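Local coordinates for Sel1 repeat family protein (Pseudomonas aeruginosa, PDB 6LCH), which probably serves as an immunity protein that neutralises the type VI secretion effector PldB, using an all-helical scaffold of Sel1 repeats, at residues His158-Ser162 against Gln163-Pro167; Ala135-Glu138 against Leu139-Tyr143; Phe183-Ala186 against Leu187-Gln191. One frame throughout, in Å; residues are numbered along the deposited sequence.

In the fold
All three contacts are local, lying along a helix or round a turn, and they come along the chain in the order interaction 2, interaction 1, interaction 3. Interaction 2 is a run of helix 133-146; interaction 1 joins the end of helix 150-162 to the start of helix 166-178; interaction 3 opens helix 183-195. The centres of interactions 1 and 2 are about 12 Å apart, and the two touch where Thr137 meets Ala160 and Tyr165. The centres of interactions 1 and 3 are about 15 Å apart, with Tyr189 touching His158; interactions 2 and 3 stay about 12 Å apart at their nearest atoms. Together they sample the consecutive antiparallel helices from which a Sel1 solenoid is built.

Interaction 1. Residues His158-Ser162 against Gln163-Pro167; sequences HCAAS and QGYAP
Gly164 N donates to Ala161 O at 2.8 Å, the shortest of the bonds that close the turn after helix 150-162. Two side chains then converge on a single backbone oxygen of the last helical turn. Ser162 OG donates to Cys159 O at 2.9 Å, its chi1 swinging the hydroxyl back over the preceding turn. From the opposite face of that carbonyl the carboxamide of Gln163 turns back on the helix it has just left and gives a hydrogen from NE2 to Cys159 O at 3.3 Å, with an N-H...O angle of 157°. The acceptor lies close to the amide plane of Gln163, whereas the amide nitrogen stands well above the plane of the Cys159 carbonyl. Outside the turn, Gln163 OE1 accepts from Glu13 N, and NE2 donates also to Gly131 O.

A further backbone bond runs from Gln163 N to Ala160 O at 3.2 Å. Gly164 has a positive phi of 84°, a conformation in which a CB would press on the preceding carbonyl oxygen. The result is the short turn linking helix 150-162 to helix 166-178, near where one Sel1 range gives way to the next; Tyr165, at the N-cap position, leads into the second helix.

Packing continues from the turn. Tyr165 CB rests 3.4 Å from Ala160 O, and CD1 of its ring meets Ala160 CB obliquely at 4.4 Å. With CG anti to the backbone N (chi1 -179°), the ring is carried onward, away from helix 150-162, to Pro133 and Thr137, while Pro167 CD sits over the centre of one face, 3.5 Å above it. Cys159 SG lies 3.9 Å from Gln163 NE2 and forms the disulfide with Cys10, which ties the N-terminal segment to this helix.

Interaction 2. Residues Ala135-Glu138 against Leu139-Tyr143; sequences ALTE and LGKFY
Glu138 and Lys141, three residues apart on helix 133-146, bring their charged ends near each other at the helix surface. Glu138 OE1 and Lys141 NZ are 3.9 Å apart, a long salt bridge whose attraction is probably modest. The Glu138 chain leaves with CG anti to its own N and then bends at chi2 (71°), which brings the carboxylate round to meet the lysine; the two chains cross at about a right angle. Lys141 reaches the meeting point by lying back along the preceding turn, its CD 3.4 Å from Thr137 O and 4.2 Å from Thr137 CG2. Its aliphatic part therefore covers the backbone. The Lys141 side chain also touches Glu171 of helix 166-178.

Beneath these chains runs the regular i to i+4 bonding of an alpha helix; helix 133-146, inside a Sel1 range, packs against helix 150-162. Phe142 N bonds to Glu138 O at 3.1 Å, and Lys141 N to Thr137 O at 3.0 Å.

Leu139 is the third large contributor. Its N donates to Ala135 O at 3.1 Å and 170°, and its CG folds back to 3.4 Å from Ala135 O. The isobutyl group then packs on Asp125 and Ala128 of helix 123-129. Thr137, whose OG1 is hydrogen-bonded to Pro133 O, touches Ala168 of helix 166-178.

Interaction 3. Residues Phe183-Ala186 against Leu187-Gln191; sequences FPKA and LVYYQ
Ala186 O and the ring of Tyr190 meet one turn apart on helix 183-195. Tyr190 N donates to this oxygen at 2.9 Å and 169°, and the ring carbon Tyr190 CD2 comes to 3.1 Å from it, approaching obliquely. With chi1 at -78° the ring leans back along the helix toward its start, and Tyr190 CE2 reaches Ala186 CB at 4.2 Å; the methyl lies obliquely off the ring's rim near CE2. Tyr189 N, by contrast, makes two weak bonds, to Lys185 O at 3.4 Å and to Ala186 O. The Tyr189 ring has its CD1 3.6 Å from Lys185 O, while its CE1 brushes Lys185 CG.

On a neighbouring side of the helix Val188 CG2 sits 3.3 Å from Pro184 O, the carbonyl that also accepts from Val188 N. Leu187 N bonds to Phe183 O at 2.8 Å. These are the first turns of helix 183-195, which follows helix 166-178 within a Sel1 range.

Further out, neighbouring helices fix the aromatic groups. Tyr190 meets Tyr170 edge-to-face and also packs on Phe204, so its ring is wedged between helices 166-178 and 199-208; Tyr189 rests on Leu172. Leu187 and Pro184 turn to Tyr221, and Phe183 N is bonded to Gln261 OE1, joining the start of the helix to the C-terminal segment.

Interaction 1. Residues His158-Ser162 against Gln163-Pro167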
loop_
_atom_site.group_PDB
_atom_site.type_symbol
_atom_site.label_atom_id
_atom_site.label_comp_id
_atom_site.label_asym_id
_atom_site.label_seq_id
_atom_site.Cartn_x
_atom_site.Cartn_y
_atom_site.Cartn_z
ATOM N N HIS A 158 -9.028 -8.585 -2.181
ATOM C CA HIS A 158 -9.883 -7.958 -3.185
ATOM C C HIS A 158 -10.576 -6.721 -2.627
ATOM O O HIS A 158 -10.754 -5.730 -3.343
ATOM C CB HIS A 158 -10.899 -8.963 -3.724
ATOM C CG HIS A 158 -10.433 -9.687 -4.951
ATOM N ND1 HIS A 158 -10.451 -9.112 -6.204
ATOM C CD2 HIS A 158 -9.921 -10.929 -5.115
ATOM C CE1 HIS A 158 -9.982 -9.974 -7.088
ATOM N NE2 HIS A 158 -9.652 -11.084 -6.453
ATOM N N CYS A 159 -10.967 -6.755 -1.349
ATOM C CA CYS A 159 -11.545 -5.571 -0.722
ATOM C C CYS A 159 -10.553 -4.416 -0.721
ATOM O O CYS A 159 -10.932 -3.258 -0.940
ATOM C CB CYS A 159 -11.985 -5.903 0.704
ATOM S SG CYS A 159 -12.922 -4.597 1.530
ATOM N N ALA A 160 -9.273 -4.718 -0.497
ATOM C CA ALA A 160 -8.260 -3.674 -0.426
ATOM C C ALA A 160 -7.993 -3.052 -1.792
ATOM O O ALA A 160 -7.855 -1.829 -1.902
ATOM C CB ALA A 160 -6.974 -4.240 0.174
ATOM N N ALA A 161 -7.910 -3.867 -2.848
ATOM C CA ALA A 161 -7.596 -3.301 -4.158
ATOM C C ALA A 161 -8.766 -2.520 -4.738
ATOM O O ALA A 161 -8.549 -1.563 -5.487
ATOM C CB ALA A 161 -7.175 -4.389 -5.136
ATOM N N SER A 162 -10.002 -2.912 -4.421
ATOM C CA SER A 162 -11.154 -2.158 -4.905
ATOM C C SER A 162 -11.150 -0.726 -4.389
ATOM O O SER A 162 -11.796 0.141 -4.989
ATOM C CB SER A 162 -12.461 -2.861 -4.515
ATOM O OG SER A 162 -12.716 -2.786 -3.120
ATOM N N GLN A 163 -10.431 -0.455 -3.301
ATOM C CA GLN A 163 -10.253 0.897 -2.791
ATOM C C GLN A 163 -9.052 1.602 -3.414
ATOM O O GLN A 163 -8.679 2.689 -2.958
ATOM C CB GLN A 163 -10.123 0.868 -1.266
ATOM C CG GLN A 163 -11.246 0.096 -0.584
ATOM C CD GLN A 163 -11.132 0.077 0.929
ATOM O OE1 GLN A 163 -11.075 1.126 1.574
ATOM N NE2 GLN A 163 -11.116 -1.119 1.506
ATOM N N GLY A 164 -8.444 1.011 -4.440
ATOM C CA GLY A 164 -7.346 1.643 -5.145
ATOM C C GLY A 164 -5.987 1.467 -4.516
ATOM O O GLY A 164 -5.057 2.194 -4.875
ATOM N N TYR A 165 -5.839 0.520 -3.595
ATOM C CA TYR A 165 -4.591 0.308 -2.870
ATOM C C TYR A 165 -3.687 -0.592 -3.707
ATOM O O TYR A 165 -3.947 -1.792 -3.844
ATOM C CB TYR A 165 -4.892 -0.295 -1.501
ATOM C CG TYR A 165 -3.689 -0.558 -0.629
ATOM C CD1 TYR A 165 -3.339 -1.854 -0.278
ATOM C CD2 TYR A 165 -2.915 0.485 -0.137
ATOM C CE1 TYR A 165 -2.251 -2.106 0.526
ATOM C CE2 TYR A 165 -1.819 0.240 0.672
ATOM C CZ TYR A 165 -1.494 -1.059 0.998
ATOM O OH TYR A 165 -0.410 -1.318 1.803
ATOM N N ALA A 166 -2.626 -0.006 -4.265
ATOM C CA ALA A 166 -1.797 -0.726 -5.229
ATOM C C ALA A 166 -1.142 -1.993 -4.684
ATOM O O ALA A 166 -1.155 -3.008 -5.401
ATOM C CB ALA A 166 -0.735 0.222 -5.802
ATOM N N PRO A 167 -0.551 -2.018 -3.481
ATOM C CA PRO A 167 0.103 -3.257 -3.025
ATOM C C PRO A 167 -0.839 -4.441 -2.905
ATOM O O PRO A 167 -0.369 -5.584 -2.911
ATOM C CB PRO A 167 0.686 -2.866 -1.660
ATOM C CG PRO A 167 0.818 -1.392 -1.716
ATOM C CD PRO A 167 -0.358 -0.927 -2.508
#

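Interaction 2. Residues Ala135-Glu138 against Leu139-Tyr143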
loop_
_atom_site.group_PDB
_atom_site.type_symbol
_atom_site.label_atom_id
_atom_site.label_comp_id
_atom_site.label_asym_id
_atom_site.label_seq_id
_atom_site.Cartn_x
_atom_site.Cartn_y
_atom_site.Cartn_z
ATOM N N ALA A 135 -4.358 -3.220 6.340
ATOM C CA ALA A 135 -4.683 -4.317 7.244
ATOM C C ALA A 135 -5.301 -5.491 6.495
ATOM O O ALA A 135 -4.991 -6.652 6.790
ATOM C CB ALA A 135 -5.614 -3.827 8.350
ATOM N N LEU A 136 -6.178 -5.213 5.528
ATOM C CA LEU A 136 -6.788 -6.296 4.763
ATOM C C LEU A 136 -5.758 -7.014 3.902
ATOM O O LEU A 136 -5.870 -8.224 3.675
ATOM C CB LEU A 136 -7.915 -5.757 3.883
ATOM C CG LEU A 136 -9.188 -5.208 4.530
ATOM C CD1 LEU A 136 -9.876 -4.289 3.549
ATOM C CD2 LEU A 136 -10.119 -6.334 4.940
ATOM N N THR A 137 -4.755 -6.283 3.415
ATOM C CA THR A 137 -3.707 -6.888 2.596
ATOM C C THR A 137 -2.801 -7.792 3.424
ATOM O O THR A 137 -2.416 -8.877 2.968
ATOM C CB THR A 137 -2.894 -5.788 1.914
ATOM O OG1 THR A 137 -3.764 -4.989 1.107
ATOM C CG2 THR A 137 -1.800 -6.381 1.039
ATOM N N GLU A 138 -2.440 -7.361 4.637
ATOM C CA GLU A 138 -1.608 -8.198 5.497
ATOM C C GLU A 138 -2.343 -9.471 5.897
ATOM O O GLU A 138 -1.758 -10.560 5.892
ATOM C CB GLU A 138 -1.180 -7.424 6.743
ATOM C CG GLU A 138 -0.510 -8.288 7.810
ATOM C CD GLU A 138 0.875 -8.757 7.398
ATOM O OE1 GLU A 138 1.519 -8.060 6.585
ATOM O OE2 GLU A 138 1.317 -9.822 7.885
ATOM N N LEU A 139 -3.623 -9.349 6.257
ATOM C CA LEU A 139 -4.415 -10.535 6.566
ATOM C C LEU A 139 -4.501 -11.455 5.357
ATOM O O LEU A 139 -4.409 -12.683 5.490
ATOM C CB LEU A 139 -5.812 -10.127 7.037
ATOM C CG LEU A 139 -5.908 -9.499 8.430
ATOM C CD1 LEU A 139 -7.267 -8.844 8.624
ATOM C CD2 LEU A 139 -5.655 -10.522 9.523
ATOM N N GLY A 140 -4.673 -10.876 4.169
ATOM C CA GLY A 140 -4.639 -11.669 2.955
ATOM C C GLY A 140 -3.357 -12.462 2.812
ATOM O O GLY A 140 -3.378 -13.627 2.418
ATOM N N LYS A 141 -2.224 -11.849 3.160
ATOM C CA LYS A 141 -0.943 -12.541 3.047
ATOM C C LYS A 141 -0.839 -13.700 4.032
ATOM O O LYS A 141 -0.274 -14.748 3.704
ATOM C CB LYS A 141 0.201 -11.550 3.249
ATOM C CG LYS A 141 0.438 -10.656 2.041
ATOM C CD LYS A 141 0.889 -9.259 2.441
ATOM C CE LYS A 141 2.334 -9.245 2.903
ATOM N NZ LYS A 141 2.882 -7.856 2.950
ATOM N N PHE A 142 -1.369 -13.528 5.247
ATOM C CA PHE A 142 -1.343 -14.613 6.225
ATOM C C PHE A 142 -2.301 -15.729 5.830
ATOM O O PHE A 142 -1.972 -16.915 5.958
ATOM C CB PHE A 142 -1.688 -14.074 7.616
ATOM C CG PHE A 142 -1.795 -15.136 8.680
ATOM C CD1 PHE A 142 -0.666 -15.585 9.347
ATOM C CD2 PHE A 142 -3.023 -15.679 9.023
ATOM C CE1 PHE A 142 -0.757 -16.561 10.326
ATOM C CE2 PHE A 142 -3.122 -16.659 10.000
ATOM C CZ PHE A 142 -1.988 -17.098 10.654
ATOM N N TYR A 143 -3.481 -15.366 5.327
ATOM C CA TYR A 143 -4.504 -16.363 5.038
ATOM C C TYR A 143 -4.187 -17.157 3.777
ATOM O O TYR A 143 -4.453 -18.362 3.719
ATOM C CB TYR A 143 -5.864 -15.685 4.906
ATOM C CG TYR A 143 -6.467 -15.297 6.230
ATOM C CD1 TYR A 143 -6.374 -16.143 7.327
ATOM C CD2 TYR A 143 -7.131 -14.092 6.383
ATOM C CE1 TYR A 143 -6.926 -15.796 8.541
ATOM C CE2 TYR A 143 -7.682 -13.735 7.595
ATOM C CZ TYR A 143 -7.578 -14.591 8.669
ATOM O OH TYR A 143 -8.129 -14.243 9.878
#

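Interaction 3. Residues Phe183-Ala186 against Leu187-Gln191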
loop_
_atom_site.group_PDB
_atom_site.type_symbol
_atom_site.label_atom_id
_atom_site.label_comp_id
_atom_site.label_asym_id
_atom_site.label_seq_id
_atom_site.Cartn_x
_atom_site.Cartn_y
_atom_site.Cartn_z
ATOM N N PHE A 183 -0.335 -16.693 -15.870
ATOM C CA PHE A 183 0.518 -15.542 -16.161
ATOM C C PHE A 183 -0.247 -14.359 -16.745
ATOM O O PHE A 183 -0.055 -13.232 -16.256
ATOM C CB PHE A 183 1.674 -15.986 -17.062
ATOM C CG PHE A 183 2.589 -16.986 -16.409
ATOM C CD1 PHE A 183 2.721 -17.020 -15.030
ATOM C CD2 PHE A 183 3.307 -17.892 -17.167
ATOM C CE1 PHE A 183 3.553 -17.931 -14.418
ATOM C CE2 PHE A 183 4.139 -18.813 -16.559
ATOM C CZ PHE A 183 4.265 -18.830 -15.184
ATOM N N PRO A 184 -1.120 -14.518 -17.749
ATOM C CA PRO A 184 -1.807 -13.334 -18.289
ATOM C C PRO A 184 -2.773 -12.694 -17.312
ATOM O O PRO A 184 -2.931 -11.471 -17.335
ATOM C CB PRO A 184 -2.534 -13.877 -19.524
ATOM C CG PRO A 184 -1.911 -15.198 -19.807
ATOM C CD PRO A 184 -1.510 -15.734 -18.479
ATOM N N LYS A 185 -3.438 -13.477 -16.464
ATOM C CA LYS A 185 -4.254 -12.869 -15.419
ATOM C C LYS A 185 -3.383 -12.206 -14.364
ATOM O O LYS A 185 -3.783 -11.194 -13.776
ATOM C CB LYS A 185 -5.161 -13.915 -14.777
ATOM C CG LYS A 185 -6.235 -13.332 -13.881
ATOM C CD LYS A 185 -7.324 -14.349 -13.622
ATOM C CE LYS A 185 -8.683 -13.821 -14.022
ATOM N NZ LYS A 185 -9.706 -14.899 -13.943
ATOM N N ALA A 186 -2.193 -12.756 -14.113
ATOM C CA ALA A 186 -1.256 -12.106 -13.208
ATOM C C ALA A 186 -0.797 -10.771 -13.772
ATOM O O ALA A 186 -0.714 -9.776 -13.043
ATOM C CB ALA A 186 -0.056 -13.017 -12.947
ATOM N N LEU A 187 -0.513 -10.731 -15.076
ATOM C CA LEU A 187 -0.062 -9.497 -15.710
ATOM C C LEU A 187 -1.139 -8.421 -15.675
ATOM O O LEU A 187 -0.821 -7.232 -15.574
ATOM C CB LEU A 187 0.363 -9.784 -17.150
ATOM C CG LEU A 187 1.397 -8.858 -17.793
ATOM C CD1 LEU A 187 2.719 -8.898 -17.037
ATOM C CD2 LEU A 187 1.605 -9.238 -19.249
ATOM N N VAL A 188 -2.412 -8.814 -15.768
ATOM C CA VAL A 188 -3.500 -7.842 -15.682
ATOM C C VAL A 188 -3.471 -7.137 -14.332
ATOM O O VAL A 188 -3.611 -5.911 -14.245
ATOM C CB VAL A 188 -4.856 -8.529 -15.929
ATOM C CG1 VAL A 188 -6.007 -7.617 -15.497
ATOM C CG2 VAL A 188 -4.996 -8.917 -17.391
ATOM N N TYR A 189 -3.258 -7.904 -13.260
ATOM C CA TYR A 189 -3.324 -7.347 -11.915
ATOM C C TYR A 189 -2.063 -6.575 -11.543
ATOM O O TYR A 189 -2.138 -5.587 -10.804
ATOM C CB TYR A 189 -3.589 -8.464 -10.912
ATOM C CG TYR A 189 -5.060 -8.733 -10.735
ATOM C CD1 TYR A 189 -5.593 -9.996 -10.946
ATOM C CD2 TYR A 189 -5.922 -7.708 -10.376
ATOM C CE1 TYR A 189 -6.950 -10.231 -10.782
ATOM C CE2 TYR A 189 -7.269 -7.930 -10.215
ATOM C CZ TYR A 189 -7.778 -9.190 -10.414
ATOM O OH TYR A 189 -9.122 -9.392 -10.243
ATOM N N TYR A 190 -0.896 -7.023 -12.014
ATOM C CA TYR A 190 0.307 -6.217 -11.839
ATOM C C TYR A 190 0.144 -4.857 -12.505
ATOM O O TYR A 190 0.583 -3.834 -11.966
ATOM C CB TYR A 190 1.527 -6.937 -12.414
ATOM C CG TYR A 190 2.098 -8.051 -11.559
ATOM C CD1 TYR A 190 2.601 -7.801 -10.286
ATOM C CD2 TYR A 190 2.155 -9.349 -12.040
ATOM C CE1 TYR A 190 3.135 -8.827 -9.515
ATOM C CE2 TYR A 190 2.679 -10.376 -11.279
ATOM C CZ TYR A 190 3.172 -10.113 -10.023
ATOM O OH TYR A 190 3.691 -11.150 -9.280
ATOM N N GLN A 191 -0.492 -4.827 -13.679
ATOM C CA GLN A 191 -0.689 -3.563 -14.380
ATOM C C GLN A 191 -1.646 -2.658 -13.617
ATOM O O GLN A 191 -1.386 -1.460 -13.457
ATOM C CB GLN A 191 -1.198 -3.814 -15.800
ATOM C CG GLN A 191 -1.038 -2.599 -16.710
ATOM C CD GLN A 191 -1.842 -2.700 -17.990
ATOM O OE1 GLN A 191 -2.839 -3.416 -18.057
ATOM N NE2 GLN A 191 -1.410 -1.976 -19.017
#